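Local coordinates for 3-keto-5-aminohexanoate cleavage protein (PDB 3LOT) that probably cleaves 3-keto-5-aminohexanoate or a related beta-keto acid with the help of a zinc ion held in a TIM-barrel scaffold, at residues Leu249-Gly254 with Lys288-Arg293; Asp5-Val10 with Pro297-Glu302; Phe242-Gly247 with Glu281-Ile286; Pro195-Gln200 with Arg225-Glu230. One frame throughout, in Å; residues are numbered along the deposited sequence. Where two conformers were deposited one is given.

Contact 1 of 4, residues Leu249-Gly254 with Lys288-Arg293; sequences LAVIMG and KELGKR
Ile252 and Leu290 come closest along the two backbones, 7.9 Å between their CA atoms, where two helices of the TIM-barrel shell end side by side. Each finishes in a Schellman motif. Gly254, with phi 92°, gives its N-H to Val251 O, and Gly291, also at positive phi, gives its own to Lys288 O, while Lys292 N reaches back to Val287 O. The hydrophobic meeting point is the CD1 methyl of Leu290, which touches both Val251 CG1 and Ile252 CG1, at 4.0 Å each; the Leu290 and Ile252 side chains are inclined to one another. Val251 turns CG1 toward this group because that methyl lies anti to its backbone N (chi1 171°), leaving CG2 beside the N. Lys292 runs past Val251 in the opposite direction and lays its methylene chain along CG1. The 3.4 Å from Lys292 CD to Val251 CG1 is tighter than normal packing, but Lys292 was modelled in two conformers, so the squeeze is doubtful. Thr248 of the second subunit also packs on Ile252 and Leu290, so the junction belongs to a subunit interface as well. In the conformer given, the lysine bends at its last torsion (chi4 -51°) and presents NZ to a water, which accepts from it at 3.1 Å and donates to Val251 O.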
loop_
_atom_site.group_PDB
_atom_site.type_symbol
_atom_site.label_atom_id
_atom_site.label_comp_id
_atom_site.label_asym_id
_atom_site.label_seq_id
_atom_site.Cartn_x
_atom_site.Cartn_y
_atom_site.Cartn_z
ATOM N N LEU D 249 -6.140 15.365 4.762
ATOM C CA LEU D 249 -5.560 14.308 3.941
ATOM C C LEU D 249 -6.176 14.285 2.521
ATOM O O LEU D 249 -5.455 14.284 1.507
ATOM C CB LEU D 249 -5.748 12.950 4.619
ATOM C CG LEU D 249 -5.262 11.704 3.895
ATOM C CD1 LEU D 249 -3.692 11.790 3.624
ATOM C CD2 LEU D 249 -5.624 10.438 4.731
ATOM N N ALA D 250 -7.498 14.278 2.472
ATOM C CA ALA D 250 -8.233 14.233 1.193
ATOM C C ALA D 250 -7.780 15.380 0.300
ATOM O O ALA D 250 -7.429 15.153 -0.848
ATOM C CB ALA D 250 -9.747 14.265 1.408
ATOM N N VAL D 251 -7.753 16.603 0.835
ATOM C CA VAL D 251 -7.328 17.770 0.055
ATOM C C VAL D 251 -5.891 17.624 -0.440
ATOM O O VAL D 251 -5.579 17.972 -1.572
ATOM C CB VAL D 251 -7.551 19.089 0.829
ATOM C CG1 VAL D 251 -6.901 20.282 0.106
ATOM C CG2 VAL D 251 -9.051 19.338 0.965
ATOM N N ILE D 252 -5.014 17.094 0.416
ATOM C CA ILE D 252 -3.626 16.898 0.054
ATOM C C ILE D 252 -3.570 15.890 -1.135
ATOM O O ILE D 252 -2.721 16.001 -2.027
ATOM C CB ILE D 252 -2.807 16.404 1.273
ATOM C CG1 ILE D 252 -2.624 17.549 2.283
ATOM C CG2 ILE D 252 -1.425 15.843 0.850
ATOM C CD1 ILE D 252 -2.215 17.094 3.633
HETATM N N MSE D 253 -4.470 14.926 -1.137
HETATM C CA MSE D 253 -4.505 13.884 -2.166
HETATM C C MSE D 253 -5.266 14.346 -3.391
HETATM O O MSE D 253 -5.471 13.573 -4.300
HETATM C CB MSE D 253 -5.176 12.616 -1.633
HETATM C CG MSE D 253 -4.413 11.915 -0.513
HETATM SE SE MSE D 253 -5.406 10.545 0.363
HETATM C CE MSE D 253 -5.931 9.470 -1.176
ATOM N N GLY D 254 -5.737 15.569 -3.416
ATOM C CA GLY D 254 -6.399 16.082 -4.616
ATOM C C GLY D 254 -7.905 15.869 -4.596
ATOM O O GLY D 254 -8.565 16.214 -5.565
ATOM N N LYS D 288 -7.162 26.999 2.382
ATOM C CA LYS D 288 -6.436 28.164 1.923
ATOM C C LYS D 288 -4.956 28.145 2.306
ATOM O O LYS D 288 -4.115 28.602 1.517
ATOM C CB LYS D 288 -7.126 29.450 2.399
ATOM C CG LYS D 288 -8.425 29.736 1.650
ATOM C CD LYS D 288 -9.124 30.978 2.246
ATOM C CE LYS D 288 -10.457 31.314 1.554
ATOM N NZ LYS D 288 -11.131 32.403 2.327
ATOM N N GLU D 289 -4.618 27.613 3.485
ATOM C CA GLU D 289 -3.212 27.438 3.805
ATOM C C GLU D 289 -2.509 26.525 2.809
ATOM O O GLU D 289 -1.339 26.726 2.504
ATOM C CB GLU D 289 -2.993 26.901 5.229
ATOM C CG GLU D 289 -3.294 27.893 6.303
ATOM C CD GLU D 289 -2.396 29.140 6.316
ATOM O OE1 GLU D 289 -1.416 29.259 5.554
ATOM O OE2 GLU D 289 -2.701 30.025 7.130
ATOM N N LEU D 290 -3.228 25.554 2.278
ATOM C CA LEU D 290 -2.637 24.651 1.315
ATOM C C LEU D 290 -2.675 25.221 -0.101
ATOM O O LEU D 290 -2.447 24.494 -1.027
ATOM C CB LEU D 290 -3.318 23.304 1.384
ATOM C CG LEU D 290 -3.120 22.514 2.683
ATOM C CD1 LEU D 290 -4.040 21.262 2.674
ATOM C CD2 LEU D 290 -1.644 22.162 2.928
ATOM N N GLY D 291 -2.953 26.516 -0.242
ATOM C CA GLY D 291 -2.888 27.200 -1.529
ATOM C C GLY D 291 -4.069 26.910 -2.442
ATOM O O GLY D 291 -3.957 27.033 -3.669
ATOM N N LYS D 292 -5.191 26.518 -1.859
ATOM C CA LYS D 292 -6.375 26.167 -2.617
ATOM C C LYS D 292 -7.488 27.110 -2.158
ATOM O O LYS D 292 -7.275 27.917 -1.269
ATOM C CB LYS D 292 -6.739 24.690 -2.375
ATOM C CG LYS D 292 -5.723 23.700 -2.962
ATOM C CD LYS D 292 -5.837 22.304 -2.376
ATOM C CE LYS D 292 -4.716 21.369 -2.894
ATOM N NZ LYS D 292 -4.585 21.353 -4.385
ATOM N N ARG D 293 -8.663 27.011 -2.775
ATOM C CA ARG D 293 -9.825 27.797 -2.340
ATOM C C ARG D 293 -11.095 26.988 -2.488
ATOM O O ARG D 293 -11.137 26.042 -3.290
ATOM C CB ARG D 293 -9.919 29.104 -3.132
ATOM C CG ARG D 293 -10.208 28.918 -4.602
ATOM C CD ARG D 293 -10.513 30.270 -5.288
ATOM N NE ARG D 293 -10.774 30.040 -6.692
ATOM C CZ ARG D 293 -11.950 29.691 -7.201
ATOM N NH1 ARG D 293 -13.022 29.508 -6.432
ATOM N NH2 ARG D 293 -12.047 29.496 -8.506
HETATM O O HOH W 1 -3.620 18.442 -3.956
#

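Contact 2 of 4, residues Asp5-Val10 with Pro297-Glu302; sequences DDVVIV and PDEVRE
Val7 opens the contact with Glu299: its CG1 methyl lies 4.2 Å from Glu299 OE1, the two side chains crossing at about a right angle. This is plain van der Waals contact, since the polar work of OE1 is done elsewhere, in a salt bridge with Arg293 NH1 and a hydrogen bond from Thr296 N. The two grips probably fix the carboxylate, and with it the extended glutamate chain beside Val7. Val8 turns to the opposite face of the strand and packs on Lys292 and Val257. Ile9 then points back at the helix and makes the closer apolar contact, its CG2 meeting Val300 CG2 at 3.7 Å. The same Val300 methyl also lies 4.0 Å from Ile9 CG1, so it nestles against the fork of the isoleucine, the two chains lying aslant. One turn along, Ile303 and Leu304 continue the cover over Ile9, while Val300 leans on Val82. At the back of the helix Arg301 NH1 bonds to Asp298 OD1 over 3.0 Å, tilted from both planes and bent (142°), and NH2 reaches Glu110 in a salt bridge. Ile9's side chain is about 10 Å from that of zinc ligand His50. A C-terminal helix lying across inward-facing residues of the first strand, and touching strand 82-85 as well, is consistent with a helix closing the end of a TIM barrel away from the metal.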
loop_
_atom_site.group_PDB
_atom_site.type_symbol
_atom_site.label_atom_id
_atom_site.label_comp_id
_atom_site.label_asym_id
_atom_site.label_seq_id
_atom_site.Cartn_x
_atom_site.Cartn_y
_atom_site.Cartn_z
ATOM N N ASP D 5 -6.721 22.586 -10.486
ATOM C CA ASP D 5 -6.025 21.802 -9.458
ATOM C C ASP D 5 -6.028 22.493 -8.081
ATOM O O ASP D 5 -5.528 21.916 -7.108
ATOM C CB ASP D 5 -4.566 21.490 -9.908
ATOM N N ASP D 6 -6.589 23.704 -7.992
ATOM C CA ASP D 6 -6.538 24.501 -6.767
ATOM C C ASP D 6 -7.935 24.871 -6.217
ATOM O O ASP D 6 -8.039 25.670 -5.303
ATOM C CB ASP D 6 -5.716 25.766 -7.036
ATOM C CG ASP D 6 -6.484 26.814 -7.825
ATOM O OD1 ASP D 6 -6.966 26.480 -8.943
ATOM O OD2 ASP D 6 -6.622 27.969 -7.305
ATOM N N VAL D 7 -8.996 24.302 -6.800
ATOM C CA VAL D 7 -10.348 24.523 -6.329
ATOM C C VAL D 7 -10.872 23.235 -5.677
ATOM O O VAL D 7 -10.925 22.179 -6.332
ATOM C CB VAL D 7 -11.313 24.972 -7.459
ATOM C CG1 VAL D 7 -12.740 25.128 -6.887
ATOM C CG2 VAL D 7 -10.840 26.288 -8.113
ATOM N N VAL D 8 -11.294 23.374 -4.416
ATOM C CA VAL D 8 -11.757 22.276 -3.580
ATOM C C VAL D 8 -13.246 22.494 -3.317
ATOM O O VAL D 8 -13.644 23.591 -2.858
ATOM C CB VAL D 8 -11.003 22.224 -2.210
ATOM C CG1 VAL D 8 -11.579 21.127 -1.271
ATOM C CG2 VAL D 8 -9.557 21.994 -2.419
ATOM N N ILE D 9 -14.062 21.474 -3.623
ATOM C CA ILE D 9 -15.477 21.450 -3.211
ATOM C C ILE D 9 -15.562 21.101 -1.720
ATOM O O ILE D 9 -15.143 20.032 -1.311
ATOM C CB ILE D 9 -16.322 20.442 -4.036
ATOM C CG1 ILE D 9 -16.226 20.774 -5.534
ATOM C CG2 ILE D 9 -17.791 20.425 -3.534
ATOM C CD1 ILE D 9 -17.031 19.801 -6.461
ATOM N N VAL D 10 -16.008 22.044 -0.901
ATOM C CA VAL D 10 -16.353 21.792 0.486
ATOM C C VAL D 10 -17.874 21.575 0.642
ATOM O O VAL D 10 -18.693 22.500 0.357
ATOM C CB VAL D 10 -15.894 22.935 1.375
ATOM C CG1 VAL D 10 -16.128 22.557 2.874
ATOM C CG2 VAL D 10 -14.374 23.231 1.160
ATOM N N PRO D 297 -20.906 27.771 -5.449
ATOM C CA PRO D 297 -21.911 26.811 -5.901
ATOM C C PRO D 297 -21.906 26.616 -7.414
ATOM O O PRO D 297 -21.986 25.469 -7.898
ATOM C CB PRO D 297 -23.208 27.421 -5.377
ATOM C CG PRO D 297 -22.742 28.038 -4.061
ATOM C CD PRO D 297 -21.462 28.690 -4.433
ATOM N N ASP D 298 -21.734 27.690 -8.173
ATOM C CA ASP D 298 -21.755 27.519 -9.628
ATOM C C ASP D 298 -20.544 26.725 -10.149
ATOM O O ASP D 298 -20.658 25.963 -11.128
ATOM C CB ASP D 298 -21.932 28.842 -10.345
ATOM C CG ASP D 298 -23.399 29.333 -10.303
ATOM O OD1 ASP D 298 -24.374 28.517 -10.044
ATOM O OD2 ASP D 298 -23.573 30.564 -10.520
ATOM N N GLU D 299 -19.412 26.865 -9.459
ATOM C CA GLU D 299 -18.223 26.057 -9.729
ATOM C C GLU D 299 -18.474 24.574 -9.438
ATOM O O GLU D 299 -18.098 23.714 -10.214
ATOM C CB GLU D 299 -17.033 26.598 -8.915
ATOM C CG GLU D 299 -16.506 27.877 -9.514
ATOM C CD GLU D 299 -15.462 28.613 -8.669
ATOM O OE1 GLU D 299 -15.330 28.363 -7.462
ATOM O OE2 GLU D 299 -14.755 29.484 -9.229
ATOM N N VAL D 300 -19.166 24.291 -8.337
ATOM C CA VAL D 300 -19.559 22.949 -8.022
ATOM C C VAL D 300 -20.397 22.372 -9.192
ATOM O O VAL D 300 -20.177 21.238 -9.675
ATOM C CB VAL D 300 -20.354 22.879 -6.683
ATOM C CG1 VAL D 300 -21.084 21.492 -6.575
ATOM C CG2 VAL D 300 -19.395 23.140 -5.457
ATOM N N ARG D 301 -21.371 23.145 -9.652
ATOM C CA ARG D 301 -22.205 22.706 -10.758
ATOM C C ARG D 301 -21.371 22.375 -12.017
ATOM O O ARG D 301 -21.643 21.381 -12.706
ATOM C CB ARG D 301 -23.264 23.774 -11.060
ATOM C CG ARG D 301 -24.348 23.840 -10.005
ATOM C CD ARG D 301 -25.467 24.880 -10.324
ATOM N NE ARG D 301 -26.411 24.786 -9.215
ATOM C CZ ARG D 301 -26.396 25.546 -8.128
ATOM N NH1 ARG D 301 -25.607 26.596 -8.027
ATOM N NH2 ARG D 301 -27.271 25.308 -7.174
ATOM N N GLU D 302 -20.363 23.186 -12.314
ATOM C CA GLU D 302 -19.561 22.983 -13.532
ATOM C C GLU D 302 -18.628 21.800 -13.313
ATOM O O GLU D 302 -18.404 21.002 -14.230
ATOM C CB GLU D 302 -18.796 24.266 -13.901
ATOM C CG GLU D 302 -18.020 24.217 -15.234
ATOM C CD GLU D 302 -16.672 23.481 -15.140
ATOM O OE1 GLU D 302 -16.088 23.438 -14.028
ATOM O OE2 GLU D 302 -16.203 22.919 -16.167
#

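Contact 3 of 4, residues Phe242-Gly247 with Glu281-Ile286; sequences FQMPLG and EKMVRI
Met244 and Lys282 make the dense part of this contact between two helices whose short segments here run 30° apart in direction, their axes approaching to 11.0 Å. Met244, a selenomethionine like Met283, is bent at chi2 (-64°) and lays CG, SE and CE obliquely over the lysine's methylenes; CE and CG each lie 4.0 Å from Lys282 CD. Beside this pair Met283 brings its selenium to 4.1 Å from Met244 SE, its CG anti to the backbone N (chi1 -174°) and the chain folding back toward the first helix. Its CE then reaches Gly247 O at 4.1 Å. Gly247 brings no side chain to this spot; a CB would come within 3.6 Å of Met283 SE. Elsewhere the fit relaxes: Ile286 stays just short of contact, and Glu281 and Arg285 are exposed and do not touch the first helix. The Arg285 guanidinium folds over Glu281 O and Lys282 CA, and its NE and Lys282 NZ both form salt bridges with Glu289 of the second subunit. Cutting Lys282 back to an alanine is likely to leave Met244 without its aliphatic bed and that glutamate without one of its two charged mates. In the barrel, helices 243-252 and 276-289 lie side by side over strand 256-259, and Met283 fills the layer between, resting on Val257 and Val259 of the strand and on Thr248 and Val251 of the other helix.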
loop_
_atom_site.group_PDB
_atom_site.type_symbol
_atom_site.label_atom_id
_atom_site.label_comp_id
_atom_site.label_asym_id
_atom_site.label_seq_id
_atom_site.Cartn_x
_atom_site.Cartn_y
_atom_site.Cartn_z
ATOM N N PHE D 242 -12.032 12.514 13.448
ATOM C CA PHE D 242 -11.212 12.318 12.258
ATOM C C PHE D 242 -11.646 13.209 11.120
ATOM O O PHE D 242 -11.032 13.193 10.049
ATOM C CB PHE D 242 -11.226 10.825 11.830
ATOM C CG PHE D 242 -10.626 9.937 12.873
ATOM C CD1 PHE D 242 -9.278 9.854 13.016
ATOM C CD2 PHE D 242 -11.428 9.289 13.778
ATOM C CE1 PHE D 242 -8.741 9.062 14.001
ATOM C CE2 PHE D 242 -10.894 8.503 14.748
ATOM C CZ PHE D 242 -9.542 8.408 14.870
ATOM N N GLN D 243 -12.671 14.024 11.372
ATOM C CA GLN D 243 -13.256 14.912 10.374
ATOM C C GLN D 243 -12.204 15.844 9.766
ATOM O O GLN D 243 -12.074 15.918 8.547
ATOM C CB GLN D 243 -14.411 15.730 10.965
ATOM C CG GLN D 243 -15.056 16.719 9.973
ATOM C CD GLN D 243 -16.294 17.395 10.547
ATOM O OE1 GLN D 243 -17.425 17.030 10.217
ATOM N NE2 GLN D 243 -16.082 18.298 11.463
HETATM N N MSE D 244 -11.463 16.553 10.608
HETATM C CA MSE D 244 -10.519 17.562 10.083
HETATM C C MSE D 244 -9.218 16.924 9.558
HETATM O O MSE D 244 -8.757 17.271 8.465
HETATM C CB MSE D 244 -10.281 18.676 11.092
HETATM C CG MSE D 244 -11.508 19.526 11.428
HETATM SE SE MSE D 244 -12.165 20.523 9.911
HETATM C CE MSE D 244 -13.916 21.036 10.682
ATOM N N PRO D 245 -8.612 15.982 10.311
ATOM C CA PRO D 245 -7.370 15.337 9.843
ATOM C C PRO D 245 -7.543 14.589 8.499
ATOM O O PRO D 245 -6.770 14.815 7.514
ATOM C CB PRO D 245 -7.030 14.346 10.976
ATOM C CG PRO D 245 -7.662 14.898 12.145
ATOM C CD PRO D 245 -8.960 15.541 11.666
ATOM N N LEU D 246 -8.572 13.760 8.419
ATOM C CA LEU D 246 -8.788 13.005 7.191
ATOM C C LEU D 246 -9.318 13.916 6.074
ATOM O O LEU D 246 -8.991 13.735 4.903
ATOM C CB LEU D 246 -9.710 11.809 7.436
ATOM C CG LEU D 246 -9.226 10.837 8.490
ATOM C CD1 LEU D 246 -10.087 9.573 8.491
ATOM C CD2 LEU D 246 -7.771 10.481 8.212
ATOM N N GLY D 247 -10.118 14.910 6.424
ATOM C CA GLY D 247 -10.517 15.868 5.409
ATOM C C GLY D 247 -9.344 16.616 4.781
ATOM O O GLY D 247 -9.315 16.832 3.577
ATOM N N GLU D 281 -15.839 27.078 8.270
ATOM C CA GLU D 281 -14.804 28.119 8.364
ATOM C C GLU D 281 -13.425 27.531 8.620
ATOM O O GLU D 281 -12.458 27.959 8.011
ATOM C CB GLU D 281 -15.135 29.135 9.451
ATOM C CG GLU D 281 -16.390 29.876 9.129
ATOM C CD GLU D 281 -17.023 30.649 10.297
ATOM O OE1 GLU D 281 -16.639 30.499 11.479
ATOM O OE2 GLU D 281 -17.922 31.455 9.989
ATOM N N LYS D 282 -13.356 26.554 9.515
ATOM C CA LYS D 282 -12.083 25.847 9.818
ATOM C C LYS D 282 -11.493 25.130 8.603
ATOM O O LYS D 282 -10.295 25.262 8.298
ATOM C CB LYS D 282 -12.301 24.847 10.941
ATOM C CG LYS D 282 -11.048 24.071 11.368
ATOM C CD LYS D 282 -11.355 23.338 12.666
ATOM C CE LYS D 282 -10.125 22.797 13.326
ATOM N NZ LYS D 282 -9.371 23.916 13.910
HETATM N N MSE D 283 -12.338 24.396 7.890
HETATM C CA MSE D 283 -11.848 23.602 6.794
HETATM C C MSE D 283 -11.415 24.555 5.680
HETATM O O MSE D 283 -10.402 24.305 5.031
HETATM C CB MSE D 283 -12.904 22.609 6.311
HETATM C CG MSE D 283 -12.400 21.638 5.237
HETATM SE SE MSE D 283 -10.974 20.457 5.949
HETATM C CE MSE D 283 -9.856 20.803 4.608
ATOM N N VAL D 284 -12.136 25.666 5.500
ATOM C CA VAL D 284 -11.765 26.706 4.500
ATOM C C VAL D 284 -10.428 27.361 4.831
ATOM O O VAL D 284 -9.601 27.568 3.938
ATOM C CB VAL D 284 -12.878 27.756 4.274
ATOM C CG1 VAL D 284 -12.392 28.938 3.390
ATOM C CG2 VAL D 284 -14.145 27.077 3.614
ATOM N N ARG D 285 -10.174 27.618 6.115
ATOM C CA ARG D 285 -8.860 28.097 6.519
ATOM C C ARG D 285 -7.756 27.120 6.115
ATOM O O ARG D 285 -6.716 27.551 5.615
ATOM C CB ARG D 285 -8.823 28.362 8.021
ATOM C CG ARG D 285 -9.574 29.638 8.420
ATOM C CD ARG D 285 -9.193 30.079 9.817
ATOM N NE ARG D 285 -9.562 29.095 10.828
ATOM C CZ ARG D 285 -10.754 29.006 11.430
ATOM N NH1 ARG D 285 -11.749 29.831 11.142
ATOM N NH2 ARG D 285 -10.961 28.067 12.333
ATOM N N ILE D 286 -7.979 25.816 6.313
ATOM C CA ILE D 286 -6.952 24.819 6.001
ATOM C C ILE D 286 -6.783 24.729 4.476
ATOM O O ILE D 286 -5.673 24.722 3.957
ATOM C CB ILE D 286 -7.365 23.428 6.599
ATOM C CG1 ILE D 286 -7.349 23.495 8.143
ATOM C CG2 ILE D 286 -6.467 22.301 6.068
ATOM C CD1 ILE D 286 -8.036 22.252 8.793
#

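Contact 4 of 4, residues Pro195-Gln200 with Arg225-Glu230; sequences PPLRLQ and RLIGRE
Ile227 meets Leu199 tip to tip and Leu197 at a slant, and these three side chains make the contact. Leu197 and Leu199, two apart on strand 197-203, put their side chains on the same face of the strand, each aiming a CD1 methyl at the isoleucine. Ile227 answers with two branches. Its longer one, with CG1 anti to the carbonyl carbon (chi1 -68°) and nearly extended beyond, carries CD1 to 3.9 Å from Leu199 CD1. The shorter branch, CG2, lies anti to the backbone N and comes to 4.1 Å from Leu197 CD1. One residue thus straddles the pair of leucines from a distance, the CA atoms of Leu197 and Ile227 being 8.9 Å apart. The contact lies between the strand and the helix end within a beta-alpha-beta unit: strand 197-203, helix 213-226 and strand 232-238 follow one another, and Ile227 comes just before Gly228, which turns the chain with phi 101° toward the next strand. Tyr232 touches all three side chains, and Leu173 of strand 170-175 packs on both leucines. The strand's opposite face is polar by contrast: Arg198 forms a salt bridge with Asp256 and Gln200 bonds to Ser235 and Glu174. The close contacts between the two segments are all between methyl groups, which suggests that hydrophobic burial and shape hold the helix end on the sheet, while the main chain of Leu197 and Leu199 pairs with Asn231, Thr233 and Ser235.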
loop_
_atom_site.group_PDB
_atom_site.type_symbol
_atom_site.label_atom_id
_atom_site.label_comp_id
_atom_site.label_asym_id
_atom_site.label_seq_id
_atom_site.Cartn_x
_atom_site.Cartn_y
_atom_site.Cartn_z
ATOM N N PRO D 195 -20.610 8.006 -16.433
ATOM C CA PRO D 195 -19.411 8.715 -16.046
ATOM C C PRO D 195 -19.515 10.172 -16.439
ATOM O O PRO D 195 -20.309 10.491 -17.279
ATOM C CB PRO D 195 -18.338 8.044 -16.888
ATOM C CG PRO D 195 -19.014 7.708 -18.108
ATOM C CD PRO D 195 -20.395 7.253 -17.665
ATOM N N PRO D 196 -18.731 11.050 -15.818
ATOM C CA PRO D 196 -17.825 10.786 -14.698
ATOM C C PRO D 196 -18.589 10.584 -13.398
ATOM O O PRO D 196 -19.524 11.313 -13.085
ATOM C CB PRO D 196 -16.995 12.068 -14.599
ATOM C CG PRO D 196 -17.745 13.076 -15.332
ATOM C CD PRO D 196 -18.631 12.430 -16.304
ATOM N N LEU D 197 -18.181 9.584 -12.656
ATOM C CA LEU D 197 -18.838 9.253 -11.428
ATOM C C LEU D 197 -18.397 10.234 -10.340
ATOM O O LEU D 197 -17.317 10.819 -10.401
ATOM C CB LEU D 197 -18.485 7.831 -11.004
ATOM C CG LEU D 197 -18.639 6.711 -12.054
ATOM C CD1 LEU D 197 -18.224 5.411 -11.409
ATOM C CD2 LEU D 197 -20.040 6.616 -12.610
ATOM N N ARG D 198 -19.270 10.422 -9.372
ATOM C CA ARG D 198 -18.957 11.158 -8.159
ATOM C C ARG D 198 -19.013 10.204 -6.994
ATOM O O ARG D 198 -20.079 9.720 -6.664
ATOM C CB ARG D 198 -19.959 12.295 -7.978
ATOM C CG ARG D 198 -19.740 13.149 -6.722
ATOM C CD ARG D 198 -18.375 13.734 -6.638
ATOM N NE ARG D 198 -18.316 14.734 -5.568
ATOM C CZ ARG D 198 -17.251 15.491 -5.284
ATOM N NH1 ARG D 198 -16.161 15.400 -5.999
ATOM N NH2 ARG D 198 -17.285 16.363 -4.274
ATOM N N LEU D 199 -17.873 9.978 -6.341
ATOM C CA LEU D 199 -17.790 9.059 -5.195
ATOM C C LEU D 199 -17.530 9.823 -3.905
ATOM O O LEU D 199 -16.806 10.806 -3.871
ATOM C CB LEU D 199 -16.630 8.021 -5.339
ATOM C CG LEU D 199 -16.371 7.131 -6.567
ATOM C CD1 LEU D 199 -15.738 5.758 -6.185
ATOM C CD2 LEU D 199 -17.580 6.915 -7.389
ATOM N N GLN D 200 -18.056 9.313 -2.814
ATOM C CA GLN D 200 -17.703 9.815 -1.532
ATOM C C GLN D 200 -17.263 8.659 -0.638
ATOM O O GLN D 200 -17.946 7.640 -0.516
ATOM C CB GLN D 200 -18.878 10.544 -0.964
ATOM C CG GLN D 200 -18.660 11.148 0.411
ATOM C CD GLN D 200 -19.304 12.489 0.477
ATOM O OE1 GLN D 200 -18.630 13.497 0.568
ATOM N NE2 GLN D 200 -20.629 12.515 0.339
ATOM N N ARG D 225 -7.887 2.199 -9.767
ATOM C CA ARG D 225 -7.526 1.010 -10.497
ATOM C C ARG D 225 -8.730 0.290 -11.103
ATOM O O ARG D 225 -8.593 -0.357 -12.121
ATOM C CB ARG D 225 -6.783 0.055 -9.583
ATOM C CG ARG D 225 -6.165 -1.110 -10.285
ATOM C CD ARG D 225 -5.444 -1.988 -9.268
ATOM N NE ARG D 225 -6.326 -2.402 -8.176
ATOM C CZ ARG D 225 -7.150 -3.473 -8.224
ATOM N NH1 ARG D 225 -7.244 -4.233 -9.328
ATOM N NH2 ARG D 225 -7.896 -3.769 -7.181
ATOM N N LEU D 226 -9.881 0.336 -10.438
ATOM C CA LEU D 226 -11.129 -0.285 -10.989
ATOM C C LEU D 226 -11.872 0.606 -11.961
ATOM O O LEU D 226 -12.432 0.104 -12.920
ATOM C CB LEU D 226 -12.077 -0.700 -9.881
ATOM C CG LEU D 226 -11.496 -1.662 -8.854
ATOM C CD1 LEU D 226 -12.616 -2.044 -7.857
ATOM C CD2 LEU D 226 -10.946 -2.946 -9.531
ATOM N N ILE D 227 -11.876 1.912 -11.710
ATOM C CA ILE D 227 -12.776 2.871 -12.389
ATOM C C ILE D 227 -12.002 3.698 -13.400
ATOM O O ILE D 227 -12.436 3.839 -14.539
ATOM C CB ILE D 227 -13.544 3.744 -11.355
ATOM C CG1 ILE D 227 -14.537 2.839 -10.584
ATOM C CG2 ILE D 227 -14.202 4.952 -12.025
ATOM C CD1 ILE D 227 -15.001 3.387 -9.237
ATOM N N GLY D 228 -10.802 4.093 -13.001
ATOM C CA GLY D 228 -9.896 4.887 -13.795
ATOM C C GLY D 228 -9.970 6.320 -13.332
ATOM O O GLY D 228 -11.066 6.889 -13.238
ATOM N N ARG D 229 -8.810 6.908 -13.089
ATOM C CA ARG D 229 -8.710 8.278 -12.597
ATOM C C ARG D 229 -9.530 9.275 -13.424
ATOM O O ARG D 229 -10.190 10.161 -12.876
ATOM C CB ARG D 229 -7.260 8.725 -12.644
ATOM C CG ARG D 229 -6.314 8.014 -11.685
ATOM C CD ARG D 229 -4.862 8.388 -12.035
ATOM N NE ARG D 229 -3.891 8.147 -10.944
ATOM C CZ ARG D 229 -3.346 6.963 -10.619
ATOM N NH1 ARG D 229 -3.690 5.840 -11.261
ATOM N NH2 ARG D 229 -2.450 6.888 -9.617
ATOM N N GLU D 230 -9.499 9.111 -14.746
ATOM C CA GLU D 230 -10.139 10.066 -15.647
ATOM C C GLU D 230 -11.676 9.915 -15.566
ATOM O O GLU D 230 -12.385 10.796 -16.020
ATOM C CB GLU D 230 -9.579 9.925 -17.089
#

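How the contacts relate
From the N terminus, residues 5-10 wait almost the whole chain for 297-302, so contact 2 closes the widest loop, holding first strand and last helix together, and the other three fall within it. Contact 4 shuts first, joining the strand and helix of one beta-alpha-beta unit, before contacts 1 and 3 begin. Those two cross: 242-247 and 249-254 follow along one helix, 281-286 and 288-293 along its partner, joined where Val251 CG2 meets Met283 CE. Contact 1 hands on to contact 2 through Arg293, which bonds to Val8 and Glu299. Contact 4 reaches contact 2 across the barrel, Arg198 lying against Ile9. Contacts 1 and 3 also face the second subunit.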